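Local coordinates for ABC transporter substrate binding protein (Ribose) (Agrobacterium vitis S4, PDB 4WT7) that binds the sugar alcohol D-allitol in the cleft between its two lobes and probably serves as a carbohydrate-binding component of an ABC transporter, at residues L28-K33 with Q284-L289; G36-G41 with G75-Q80; N154-N159 with K185-E190; P229-T234 with P254-L259. All coordinates share one frame; numbering follows the deposited sequence.

Contact 1 (L28-K33 with Q284-L289); sequences LSLKGK and QNVALL
A287 presents its methyl to two leucines of the loop that precedes strand 34-39: L30 CD2 lies 3.7 Å from A287 CB, and L28 CD2 4.0 Å from the same CB. L28 also reaches past the alanine. Its CD2 touches L288 CD2 at 3.6 Å, while the other branch, CD1, rests 3.3 Å from Q284 OE1, so the fork of the leucine is held between two side chains one helical turn apart. Q284 sets off from the helix away from the loop, but a bend at chi2 (-74°) brings OE1 back to L28, while NE2 is hydrogen-bonded to E57. A water adds a polar link, donating to S29 O at 2.9 Å and to A287 O at 3.0 Å. S29 points its CB away from the helix; OG accepts from K31 N in an ST turn, and a type II beta turn from L30 to K33 follows, with G32 at positive phi. L30 is packed further by I283 and L61. V286 continues the helix surface inward, against A91 and V93 of strand 91-95 and L117 of strand 116-119, so helix 275-290 lies between the N-terminal loop and the parallel sheet.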
loop_
_atom_site.group_PDB
_atom_site.type_symbol
_atom_site.label_atom_id
_atom_site.label_comp_id
_atom_site.label_asym_id
_atom_site.label_seq_id
_atom_site.Cartn_x
_atom_site.Cartn_y
_atom_site.Cartn_z
ATOM N N LEU A 28 -5.922 -9.143 26.611
ATOM C CA LEU A 28 -6.921 -8.611 25.702
ATOM C C LEU A 28 -7.936 -9.687 25.270
ATOM O O LEU A 28 -7.626 -10.891 25.198
ATOM C CB LEU A 28 -6.237 -7.990 24.483
ATOM C CG LEU A 28 -5.376 -6.759 24.766
ATOM C CD1 LEU A 28 -4.580 -6.364 23.523
ATOM C CD2 LEU A 28 -6.255 -5.591 25.243
ATOM N N SER A 29 -9.146 -9.225 24.988
ATOM C CA SER A 29 -10.275 -10.073 24.618
ATOM C C SER A 29 -11.248 -9.247 23.788
ATOM O O SER A 29 -11.276 -8.015 23.887
ATOM C CB SER A 29 -10.989 -10.603 25.868
ATOM O OG SER A 29 -12.040 -11.520 25.562
ATOM N N LEU A 30 -12.020 -9.929 22.949
ATOM C CA LEU A 30 -13.123 -9.303 22.243
ATOM C C LEU A 30 -14.379 -10.127 22.424
ATOM O O LEU A 30 -15.340 -10.005 21.656
ATOM C CB LEU A 30 -12.789 -9.136 20.759
ATOM C CG LEU A 30 -11.697 -8.094 20.443
ATOM C CD1 LEU A 30 -11.469 -8.022 18.943
ATOM C CD2 LEU A 30 -12.025 -6.727 20.959
ATOM N N LYS A 31 -14.386 -10.955 23.470
ATOM C CA LYS A 31 -15.516 -11.841 23.717
ATOM C C LYS A 31 -16.756 -10.957 23.829
ATOM O O LYS A 31 -16.695 -9.869 24.402
ATOM C CB LYS A 31 -15.271 -12.678 24.982
ATOM C CG LYS A 31 -16.426 -13.578 25.367
ATOM C CD LYS A 31 -16.097 -14.430 26.605
ATOM C CE LYS A 31 -17.327 -15.254 27.110
ATOM N NZ LYS A 31 -17.791 -16.344 26.174
ATOM N N GLY A 32 -17.860 -11.375 23.225
ATOM C CA GLY A 32 -19.079 -10.593 23.250
ATOM C C GLY A 32 -19.091 -9.327 22.409
ATOM O O GLY A 32 -20.079 -8.622 22.422
ATOM N N LYS A 33 -18.024 -9.028 21.667
ATOM C CA LYS A 33 -18.003 -7.823 20.831
ATOM C C LYS A 33 -18.231 -8.183 19.377
ATOM O O LYS A 33 -17.876 -9.271 18.920
ATOM C CB LYS A 33 -16.656 -7.087 20.927
ATOM C CG LYS A 33 -16.217 -6.792 22.337
ATOM C CD LYS A 33 -17.190 -5.829 23.045
ATOM C CE LYS A 33 -16.778 -5.614 24.491
ATOM N NZ LYS A 33 -17.632 -4.562 25.083
ATOM N N GLN A 284 -5.638 -5.746 17.598
ATOM C CA GLN A 284 -5.051 -5.579 18.915
ATOM C C GLN A 284 -5.468 -4.208 19.442
ATOM O O GLN A 284 -5.885 -4.085 20.596
ATOM C CB GLN A 284 -3.512 -5.694 18.893
ATOM C CG GLN A 284 -2.963 -7.146 18.830
ATOM C CD GLN A 284 -3.095 -7.914 20.165
ATOM O OE1 GLN A 284 -2.544 -7.504 21.194
ATOM N NE2 GLN A 284 -3.824 -9.029 20.141
ATOM N N ASN A 285 -5.363 -3.179 18.588
ATOM C CA ASN A 285 -5.648 -1.828 19.036
ATOM C C ASN A 285 -7.142 -1.612 19.302
ATOM O O ASN A 285 -7.513 -0.843 20.190
ATOM C CB ASN A 285 -5.051 -0.776 18.085
ATOM C CG ASN A 285 -3.548 -0.645 18.254
ATOM O OD1 ASN A 285 -2.955 -1.279 19.130
ATOM N ND2 ASN A 285 -2.918 0.161 17.419
ATOM N N VAL A 286 -8.002 -2.303 18.559
ATOM C CA VAL A 286 -9.417 -2.262 18.878
ATOM C C VAL A 286 -9.694 -2.807 20.297
ATOM O O VAL A 286 -10.410 -2.178 21.088
ATOM C CB VAL A 286 -10.256 -3.037 17.879
ATOM C CG1 VAL A 286 -11.675 -3.193 18.416
ATOM C CG2 VAL A 286 -10.237 -2.349 16.504
ATOM N N ALA A 287 -9.155 -3.981 20.604
ATOM C CA ALA A 287 -9.292 -4.557 21.936
ATOM C C ALA A 287 -8.771 -3.594 23.011
ATOM O O ALA A 287 -9.497 -3.250 23.936
ATOM C CB ALA A 287 -8.553 -5.883 22.010
ATOM N N LEU A 288 -7.531 -3.136 22.872
ATOM C CA LEU A 288 -7.014 -2.094 23.769
ATOM C C LEU A 288 -7.988 -0.904 23.939
ATOM O O LEU A 288 -8.269 -0.477 25.064
ATOM C CB LEU A 288 -5.670 -1.559 23.275
ATOM C CG LEU A 288 -4.462 -2.485 23.395
ATOM C CD1 LEU A 288 -3.265 -1.878 22.638
ATOM C CD2 LEU A 288 -4.142 -2.691 24.884
ATOM N N LEU A 289 -8.489 -0.355 22.840
ATOM C CA LEU A 289 -9.465 0.732 22.950
ATOM C C LEU A 289 -10.698 0.333 23.763
ATOM O O LEU A 289 -11.112 1.050 24.674
ATOM C CB LEU A 289 -9.900 1.229 21.586
ATOM C CG LEU A 289 -10.971 2.318 21.683
ATOM C CD1 LEU A 289 -10.365 3.611 22.167
ATOM C CD2 LEU A 289 -11.650 2.527 20.377
HETATM O O HOH W 1 -11.165 -5.415 25.064
#

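Contact 2 (G36-G41 with G75-Q80); sequences GISTAG and GKLVAQ
L77 sets its CD1 methyl against S38, 3.6 Å from OG, and turns its other branch to the end of the strand, where CD2 lies 4.2 Å from A40 CB. Q80, one turn further along the helix, supplies the polar half. Its NE2 donates to S38 OG at 3.0 Å in a nearly straight bond (166°) that lies in the amide plane, and it makes a weak second bond to T39 O at 3.3 Å. Q80 CG sits between the backbone N and the carbonyl carbon (chi1 73°), and from there the extended chain carries the amide straight to the strand. S38 OG accepts from Q80 and is also hydrogen-bonded to Q94 OE1, which gives a buried hydroxyl partners in both roles. T39 CB points away from the helix, and its OG1 donates to G41 O at 2.7 Å. Helix 74-87 covers a face of the parallel sheet, running almost antiparallel to strand 34-39 with axes 9.3 Å apart at closest, as helices do in an alpha/beta lobe of the periplasmic binding protein fold. L77 also meets I102 of helix 99-111, and Q80 meets V68 of strand 64-69.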
loop_
_atom_site.group_PDB
_atom_site.type_symbol
_atom_site.label_atom_id
_atom_site.label_comp_id
_atom_site.label_asym_id
_atom_site.label_seq_id
_atom_site.Cartn_x
_atom_site.Cartn_y
_atom_site.Cartn_z
ATOM N N GLY A 36 -16.844 -4.644 12.959
ATOM C CA GLY A 36 -17.036 -4.432 11.535
ATOM C C GLY A 36 -15.667 -4.376 10.872
ATOM O O GLY A 36 -14.808 -3.616 11.307
ATOM N N ILE A 37 -15.452 -5.171 9.824
ATOM C CA ILE A 37 -14.175 -5.110 9.110
ATOM C C ILE A 37 -14.423 -4.839 7.650
ATOM O O ILE A 37 -14.931 -5.700 6.955
ATOM C CB ILE A 37 -13.410 -6.447 9.232
ATOM C CG1 ILE A 37 -13.070 -6.737 10.690
ATOM C CG2 ILE A 37 -12.101 -6.438 8.399
ATOM C CD1 ILE A 37 -12.632 -8.131 10.883
ATOM N N SER A 38 -14.062 -3.649 7.190
ATOM C CA SER A 38 -14.366 -3.183 5.828
ATOM C C SER A 38 -13.093 -2.896 5.048
ATOM O O SER A 38 -12.264 -2.114 5.497
ATOM C CB SER A 38 -15.208 -1.895 5.875
ATOM O OG SER A 38 -15.404 -1.311 4.583
ATOM N N THR A 39 -12.938 -3.528 3.873
ATOM C CA THR A 39 -11.769 -3.288 3.024
ATOM C C THR A 39 -12.212 -2.752 1.663
ATOM O O THR A 39 -13.265 -3.137 1.170
ATOM C CB THR A 39 -10.930 -4.568 2.837
ATOM O OG1 THR A 39 -9.753 -4.267 2.092
ATOM C CG2 THR A 39 -11.673 -5.651 2.122
ATOM N N ALA A 40 -11.420 -1.856 1.065
ATOM C CA ALA A 40 -11.707 -1.396 -0.288
ATOM C C ALA A 40 -11.676 -2.592 -1.279
ATOM O O ALA A 40 -12.452 -2.632 -2.225
ATOM C CB ALA A 40 -10.724 -0.337 -0.717
ATOM N N GLY A 41 -10.770 -3.549 -1.070
ATOM C CA GLY A 41 -10.728 -4.753 -1.909
ATOM C C GLY A 41 -9.858 -5.837 -1.305
ATOM O O GLY A 41 -9.316 -5.651 -0.216
ATOM N N GLY A 75 -18.855 2.619 -4.913
ATOM C CA GLY A 75 -20.243 2.516 -4.531
ATOM C C GLY A 75 -20.488 1.431 -3.511
ATOM O O GLY A 75 -21.239 1.637 -2.558
ATOM N N LYS A 76 -19.869 0.265 -3.703
ATOM C CA LYS A 76 -20.027 -0.837 -2.751
ATOM C C LYS A 76 -19.339 -0.485 -1.419
ATOM O O LYS A 76 -19.809 -0.859 -0.347
ATOM C CB LYS A 76 -19.462 -2.135 -3.310
ATOM C CG LYS A 76 -20.248 -2.667 -4.525
ATOM C CD LYS A 76 -19.562 -3.847 -5.270
ATOM C CE LYS A 76 -19.850 -5.247 -4.666
ATOM N NZ LYS A 76 -19.054 -5.581 -3.374
ATOM N N LEU A 77 -18.264 0.285 -1.478
ATOM C CA LEU A 77 -17.528 0.599 -0.269
ATOM C C LEU A 77 -18.397 1.492 0.628
ATOM O O LEU A 77 -18.528 1.261 1.847
ATOM C CB LEU A 77 -16.241 1.303 -0.631
ATOM C CG LEU A 77 -15.338 1.740 0.527
ATOM C CD1 LEU A 77 -15.121 0.614 1.513
ATOM C CD2 LEU A 77 -14.044 2.190 -0.104
ATOM N N VAL A 78 -18.973 2.518 0.018
ATOM C CA VAL A 78 -19.877 3.395 0.750
ATOM C C VAL A 78 -21.069 2.590 1.275
ATOM O O VAL A 78 -21.464 2.737 2.435
ATOM C CB VAL A 78 -20.313 4.592 -0.135
ATOM C CG1 VAL A 78 -21.492 5.328 0.463
ATOM C CG2 VAL A 78 -19.149 5.505 -0.333
ATOM N N ALA A 79 -21.626 1.718 0.431
ATOM C CA ALA A 79 -22.859 1.052 0.791
ATOM C C ALA A 79 -22.626 0.080 1.927
ATOM O O ALA A 79 -23.491 -0.084 2.782
ATOM C CB ALA A 79 -23.472 0.348 -0.402
ATOM N N GLN A 80 -21.474 -0.585 1.937
ATOM C CA GLN A 80 -21.170 -1.519 3.027
ATOM C C GLN A 80 -20.833 -0.809 4.342
ATOM O O GLN A 80 -21.144 -1.315 5.433
ATOM C CB GLN A 80 -20.084 -2.514 2.608
ATOM C CG GLN A 80 -18.637 -1.933 2.506
ATOM C CD GLN A 80 -17.680 -2.910 1.851
ATOM O OE1 GLN A 80 -18.093 -3.678 1.014
ATOM N NE2 GLN A 80 -16.401 -2.876 2.229
#

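Contact 3 (N154-N159 with K185-E190); sequences NVVVFN and KIIQPE
E190 keeps its CG beside the backbone N (chi1 -72°) and is extended beyond it, while N159 holds its CG trans to its own N (chi1 -178°); these settings bring carboxylate and amide within bonding distance. N159 ND2 donates to E190 OE1 at 2.9 Å on the syn side, somewhat out of the carboxylate plane, with the two flat groups turned 68° apart. V157, on the strand itself, serves both ends of the contact: its CG1 is 4.0 Å from E190 CD and its CG2 presses on I186 CG2 at 3.5 Å, tighter than ordinary van der Waals contact. The backbones pair briefly in parallel: V155 N donates to K185 O at 2.8 Å, and I187 N to V155 O at 2.8 Å. The chains then part, and a water takes over, accepting from V157 N at 3.0 Å and donating to I187 O at 2.7 Å. I187 lays CG1 on N154 CB at 3.7 Å. Such pairing closes the beta-alpha-beta unit of strand 153-158, helix 165-178 and strand 184-186, at an edge of the mixed sheet. E190 OE2 is hydrogen-bonded to Y171, so both carboxylate oxygens have partners, which would be expected to favour the charged form.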
loop_
_atom_site.group_PDB
_atom_site.type_symbol
_atom_site.label_atom_id
_atom_site.label_comp_id
_atom_site.label_asym_id
_atom_site.label_seq_id
_atom_site.Cartn_x
_atom_site.Cartn_y
_atom_site.Cartn_z
ATOM N N ASN A 154 15.797 10.102 -16.462
ATOM C CA ASN A 154 14.363 10.264 -16.555
ATOM C C ASN A 154 13.639 9.085 -15.921
ATOM O O ASN A 154 14.051 7.917 -16.065
ATOM C CB ASN A 154 13.963 10.491 -18.020
ATOM C CG ASN A 154 14.534 11.802 -18.571
ATOM O OD1 ASN A 154 14.567 12.819 -17.872
ATOM N ND2 ASN A 154 15.028 11.769 -19.791
ATOM N N VAL A 155 12.587 9.412 -15.181
ATOM C CA VAL A 155 11.829 8.448 -14.393
ATOM C C VAL A 155 10.372 8.470 -14.798
ATOM O O VAL A 155 9.731 9.528 -14.805
ATOM C CB VAL A 155 11.932 8.770 -12.889
ATOM C CG1 VAL A 155 11.233 7.716 -12.057
ATOM C CG2 VAL A 155 13.384 8.865 -12.471
ATOM N N VAL A 156 9.851 7.302 -15.154
ATOM C CA VAL A 156 8.449 7.155 -15.425
ATOM C C VAL A 156 7.797 6.849 -14.083
ATOM O O VAL A 156 8.280 6.007 -13.292
ATOM C CB VAL A 156 8.171 6.001 -16.414
ATOM C CG1 VAL A 156 6.683 5.802 -16.598
ATOM C CG2 VAL A 156 8.854 6.237 -17.772
ATOM N N VAL A 157 6.707 7.536 -13.807
ATOM C CA VAL A 157 6.108 7.466 -12.486
ATOM C C VAL A 157 4.666 7.031 -12.655
ATOM O O VAL A 157 3.958 7.613 -13.488
ATOM C CB VAL A 157 6.120 8.862 -11.799
ATOM C CG1 VAL A 157 5.033 8.934 -10.791
ATOM C CG2 VAL A 157 7.479 9.183 -11.174
ATOM N N PHE A 158 4.242 6.012 -11.905
ATOM C CA PHE A 158 2.827 5.626 -11.794
ATOM C C PHE A 158 2.297 6.282 -10.519
ATOM O O PHE A 158 2.792 5.990 -9.417
ATOM C CB PHE A 158 2.656 4.102 -11.635
ATOM C CG PHE A 158 2.731 3.303 -12.944
ATOM C CD1 PHE A 158 1.608 3.147 -13.760
ATOM C CD2 PHE A 158 3.903 2.656 -13.311
ATOM C CE1 PHE A 158 1.673 2.392 -14.945
ATOM C CE2 PHE A 158 3.973 1.907 -14.487
ATOM C CZ PHE A 158 2.853 1.760 -15.291
ATOM N N ASN A 159 1.298 7.152 -10.659
ATOM C CA ASN A 159 0.792 7.910 -9.521
ATOM C C ASN A 159 -0.720 7.988 -9.628
ATOM O O ASN A 159 -1.287 9.071 -9.762
ATOM C CB ASN A 159 1.455 9.295 -9.493
ATOM C CG ASN A 159 1.023 10.155 -8.299
ATOM O OD1 ASN A 159 0.665 9.656 -7.222
ATOM N ND2 ASN A 159 1.047 11.465 -8.497
ATOM N N LYS A 185 14.493 13.608 -13.315
ATOM C CA LYS A 185 13.246 14.214 -13.768
ATOM C C LYS A 185 12.190 13.160 -13.902
ATOM O O LYS A 185 12.452 12.040 -14.378
ATOM C CB LYS A 185 13.411 14.841 -15.164
ATOM C CG LYS A 185 14.730 15.530 -15.418
ATOM C CD LYS A 185 14.938 16.689 -14.456
ATOM C CE LYS A 185 15.280 17.988 -15.206
ATOM N NZ LYS A 185 16.519 17.852 -16.035
ATOM N N ILE A 186 10.984 13.544 -13.542
ATOM C CA ILE A 186 9.823 12.718 -13.750
ATOM C C ILE A 186 9.277 13.061 -15.129
ATOM O O ILE A 186 9.025 14.237 -15.465
ATOM C CB ILE A 186 8.748 12.969 -12.660
ATOM C CG1 ILE A 186 9.303 12.644 -11.273
ATOM C CG2 ILE A 186 7.483 12.159 -12.944
ATOM C CD1 ILE A 186 8.308 12.947 -10.146
ATOM N N ILE A 187 9.124 12.025 -15.938
ATOM C CA ILE A 187 8.649 12.188 -17.294
ATOM C C ILE A 187 7.200 12.625 -17.303
ATOM O O ILE A 187 6.374 12.107 -16.560
ATOM C CB ILE A 187 8.771 10.912 -18.061
ATOM C CG1 ILE A 187 10.255 10.581 -18.247
ATOM C CG2 ILE A 187 8.074 11.032 -19.393
ATOM C CD1 ILE A 187 10.485 9.446 -19.189
ATOM N N GLN A 188 6.893 13.561 -18.181
ATOM C CA GLN A 188 5.581 14.195 -18.156
ATOM C C GLN A 188 4.593 13.538 -19.103
ATOM O O GLN A 188 4.938 13.138 -20.235
ATOM C CB GLN A 188 5.666 15.712 -18.338
ATOM C CG GLN A 188 6.236 16.374 -17.105
ATOM C CD GLN A 188 5.493 15.968 -15.842
ATOM O OE1 GLN A 188 4.275 16.170 -15.722
ATOM N NE2 GLN A 188 6.214 15.354 -14.898
ATOM N N PRO A 189 3.334 13.613 -18.684
ATOM C CA PRO A 189 2.221 12.774 -18.277
ATOM C C PRO A 189 2.757 11.692 -17.331
ATOM O O PRO A 189 3.395 10.773 -17.790
ATOM C CB PRO A 189 1.702 12.203 -19.618
ATOM C CG PRO A 189 2.395 13.026 -20.698
ATOM C CD PRO A 189 2.955 14.229 -19.957
ATOM N N GLU A 190 2.565 11.862 -16.023
ATOM C CA GLU A 190 2.726 10.759 -15.085
ATOM C C GLU A 190 1.706 9.741 -15.544
ATOM O O GLU A 190 0.702 10.108 -16.154
ATOM C CB GLU A 190 2.440 11.214 -13.621
ATOM C CG GLU A 190 3.534 12.109 -13.055
ATOM C CD GLU A 190 3.365 12.527 -11.597
ATOM O OE1 GLU A 190 2.278 12.343 -10.994
ATOM O OE2 GLU A 190 4.364 13.053 -11.052
HETATM O O HOH W 2 5.971 9.543 -15.843
#

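Contact 4 (P229-T234 with P254-L259); sequences PQLGAT and PEVLQL
L231 carries much of this meeting of helices 227-240 and 254-260, which come before and after strand 246-249 in the chain, in an alpha/beta lobe of the periplasmic binding protein fold. Its CB rests on V256, 3.9 Å from CG2. CG stands trans to the backbone N (chi1 180°), which sends the two methyls out to different partners: CD2 reaches E255 CG at 3.8 Å, and CD1 meets L259 CD1 at 3.4 Å, a pair closer than usual van der Waals contact. The leucine crosses both E255 and L259 at about a right angle. L259 CD1 is shared, for T234 CG2 touches it at 3.7 Å as the two side chains slide past each other in opposite directions. On the flank nearer strand 267-272, Q230 stretches out and lays OE1 3.6 Å from V256 CG1; its NE2 is hydrogen-bonded to A269 O, which anchors the amide to that strand, and V256 itself packs on D270. The contact between the segments is thus one of van der Waals touch, with their axes 10.0 Å apart and inclined at 43°. T234 OG1 is hydrogen-bonded to T247 OG1 and also turns back to its own helix. Q230 O consequently accepts twice, from T234 N and, at 2.8 Å, from T234 OG1, which approaches from above the carbonyl plane.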
loop_
_atom_site.group_PDB
_atom_site.type_symbol
_atom_site.label_atom_id
_atom_site.label_comp_id
_atom_site.label_asym_id
_atom_site.label_seq_id
_atom_site.Cartn_x
_atom_site.Cartn_y
_atom_site.Cartn_z
ATOM N N PRO A 229 1.849 -2.729 -10.069
ATOM C CA PRO A 229 2.204 -2.051 -11.336
ATOM C C PRO A 229 3.693 -2.272 -11.655
ATOM O O PRO A 229 4.091 -2.456 -12.834
ATOM C CB PRO A 229 1.944 -0.581 -11.045
ATOM C CG PRO A 229 0.952 -0.595 -9.895
ATOM C CD PRO A 229 1.231 -1.819 -9.091
ATOM N N GLN A 230 4.514 -2.282 -10.605
ATOM C CA GLN A 230 5.927 -2.590 -10.773
ATOM C C GLN A 230 6.086 -3.902 -11.536
ATOM O O GLN A 230 6.894 -3.990 -12.447
ATOM C CB GLN A 230 6.667 -2.635 -9.435
ATOM C CG GLN A 230 8.178 -2.835 -9.540
ATOM C CD GLN A 230 8.833 -3.038 -8.162
ATOM O OE1 GLN A 230 8.151 -3.156 -7.132
ATOM N NE2 GLN A 230 10.159 -3.087 -8.148
ATOM N N LEU A 231 5.317 -4.914 -11.147
ATOM C CA LEU A 231 5.366 -6.232 -11.791
ATOM C C LEU A 231 5.044 -6.130 -13.293
ATOM O O LEU A 231 5.784 -6.632 -14.122
ATOM C CB LEU A 231 4.363 -7.170 -11.115
ATOM C CG LEU A 231 4.216 -8.617 -11.607
ATOM C CD1 LEU A 231 5.581 -9.285 -11.711
ATOM C CD2 LEU A 231 3.273 -9.396 -10.641
ATOM N N GLY A 232 3.945 -5.467 -13.634
ATOM C CA GLY A 232 3.654 -5.152 -15.026
ATOM C C GLY A 232 4.781 -4.425 -15.762
ATOM O O GLY A 232 5.163 -4.808 -16.865
ATOM N N ALA A 233 5.274 -3.352 -15.152
ATOM C CA ALA A 233 6.404 -2.583 -15.650
ATOM C C ALA A 233 7.611 -3.462 -15.985
ATOM O O ALA A 233 8.162 -3.371 -17.080
ATOM C CB ALA A 233 6.796 -1.530 -14.617
ATOM N N THR A 234 8.004 -4.290 -15.023
ATOM C CA THR A 234 9.201 -5.111 -15.123
ATOM C C THR A 234 9.067 -6.071 -16.308
ATOM O O THR A 234 9.955 -6.168 -17.168
ATOM C CB THR A 234 9.417 -5.859 -13.787
ATOM O OG1 THR A 234 9.533 -4.886 -12.745
ATOM C CG2 THR A 234 10.672 -6.726 -13.813
ATOM N N PRO A 254 5.265 -11.485 -2.844
ATOM C CA PRO A 254 6.257 -12.539 -3.126
ATOM C C PRO A 254 6.662 -12.596 -4.588
ATOM O O PRO A 254 7.843 -12.756 -4.903
ATOM C CB PRO A 254 5.529 -13.832 -2.757
ATOM C CG PRO A 254 4.482 -13.423 -1.781
ATOM C CD PRO A 254 4.090 -12.002 -2.118
ATOM N N GLU A 255 5.687 -12.501 -5.474
ATOM C CA GLU A 255 5.966 -12.582 -6.898
ATOM C C GLU A 255 6.937 -11.480 -7.364
ATOM O O GLU A 255 7.685 -11.682 -8.309
ATOM C CB GLU A 255 4.660 -12.583 -7.692
ATOM C CG GLU A 255 3.759 -11.335 -7.457
ATOM C CD GLU A 255 2.688 -11.475 -6.312
ATOM O OE1 GLU A 255 2.960 -12.056 -5.211
ATOM O OE2 GLU A 255 1.558 -10.963 -6.546
ATOM N N VAL A 256 6.966 -10.330 -6.686
ATOM C CA VAL A 256 7.867 -9.236 -7.089
ATOM C C VAL A 256 9.227 -9.304 -6.413
ATOM O O VAL A 256 10.250 -9.037 -7.045
ATOM C CB VAL A 256 7.247 -7.835 -6.805
ATOM C CG1 VAL A 256 8.204 -6.724 -7.196
ATOM C CG2 VAL A 256 5.959 -7.703 -7.566
ATOM N N LEU A 257 9.238 -9.683 -5.137
ATOM C CA LEU A 257 10.485 -9.951 -4.417
ATOM C C LEU A 257 11.362 -10.944 -5.162
ATOM O O LEU A 257 12.577 -10.774 -5.229
ATOM C CB LEU A 257 10.188 -10.500 -3.032
ATOM C CG LEU A 257 9.682 -9.462 -2.036
ATOM C CD1 LEU A 257 9.677 -9.991 -0.641
ATOM C CD2 LEU A 257 10.507 -8.181 -2.121
ATOM N N GLN A 258 10.736 -11.970 -5.721
ATOM C CA GLN A 258 11.482 -12.979 -6.460
ATOM C C GLN A 258 12.005 -12.433 -7.785
ATOM O O GLN A 258 12.995 -12.918 -8.288
ATOM C CB GLN A 258 10.679 -14.267 -6.622
ATOM C CG GLN A 258 9.485 -14.200 -7.558
ATOM C CD GLN A 258 8.546 -15.410 -7.358
ATOM O OE1 GLN A 258 8.339 -15.841 -6.222
ATOM N NE2 GLN A 258 8.009 -15.974 -8.463
ATOM N N LEU A 259 11.392 -11.372 -8.307
ATOM C CA LEU A 259 11.986 -10.649 -9.431
ATOM C C LEU A 259 13.224 -9.850 -8.990
ATOM O O LEU A 259 14.276 -9.868 -9.651
ATOM C CB LEU A 259 10.967 -9.722 -10.120
ATOM C CG LEU A 259 9.793 -10.338 -10.891
ATOM C CD1 LEU A 259 9.027 -9.254 -11.598
ATOM C CD2 LEU A 259 10.225 -11.379 -11.917
#

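In the fold
The contacts divide between the two lobes, with D-allitol in the cleft between them. Contacts 1 and 2 belong to the lobe built on the parallel sheet, their centres 22 Å apart and their first segments almost continuous in sequence. Contacts 3 and 4 share the mixed-sheet lobe, with centres 19 Å apart and nearest atoms about 4 Å apart. Contact 2 comes nearest the ligand: the side chain of A40 is about 7 Å from it and packs on the pocket residue R72. The side chains of N159 (contact 3) and E255 (contact 4) are each about 10 Å from D-allitol. Contacts 1 and 3 lie on opposite sides of the chain's centre, their centres 44 Å apart.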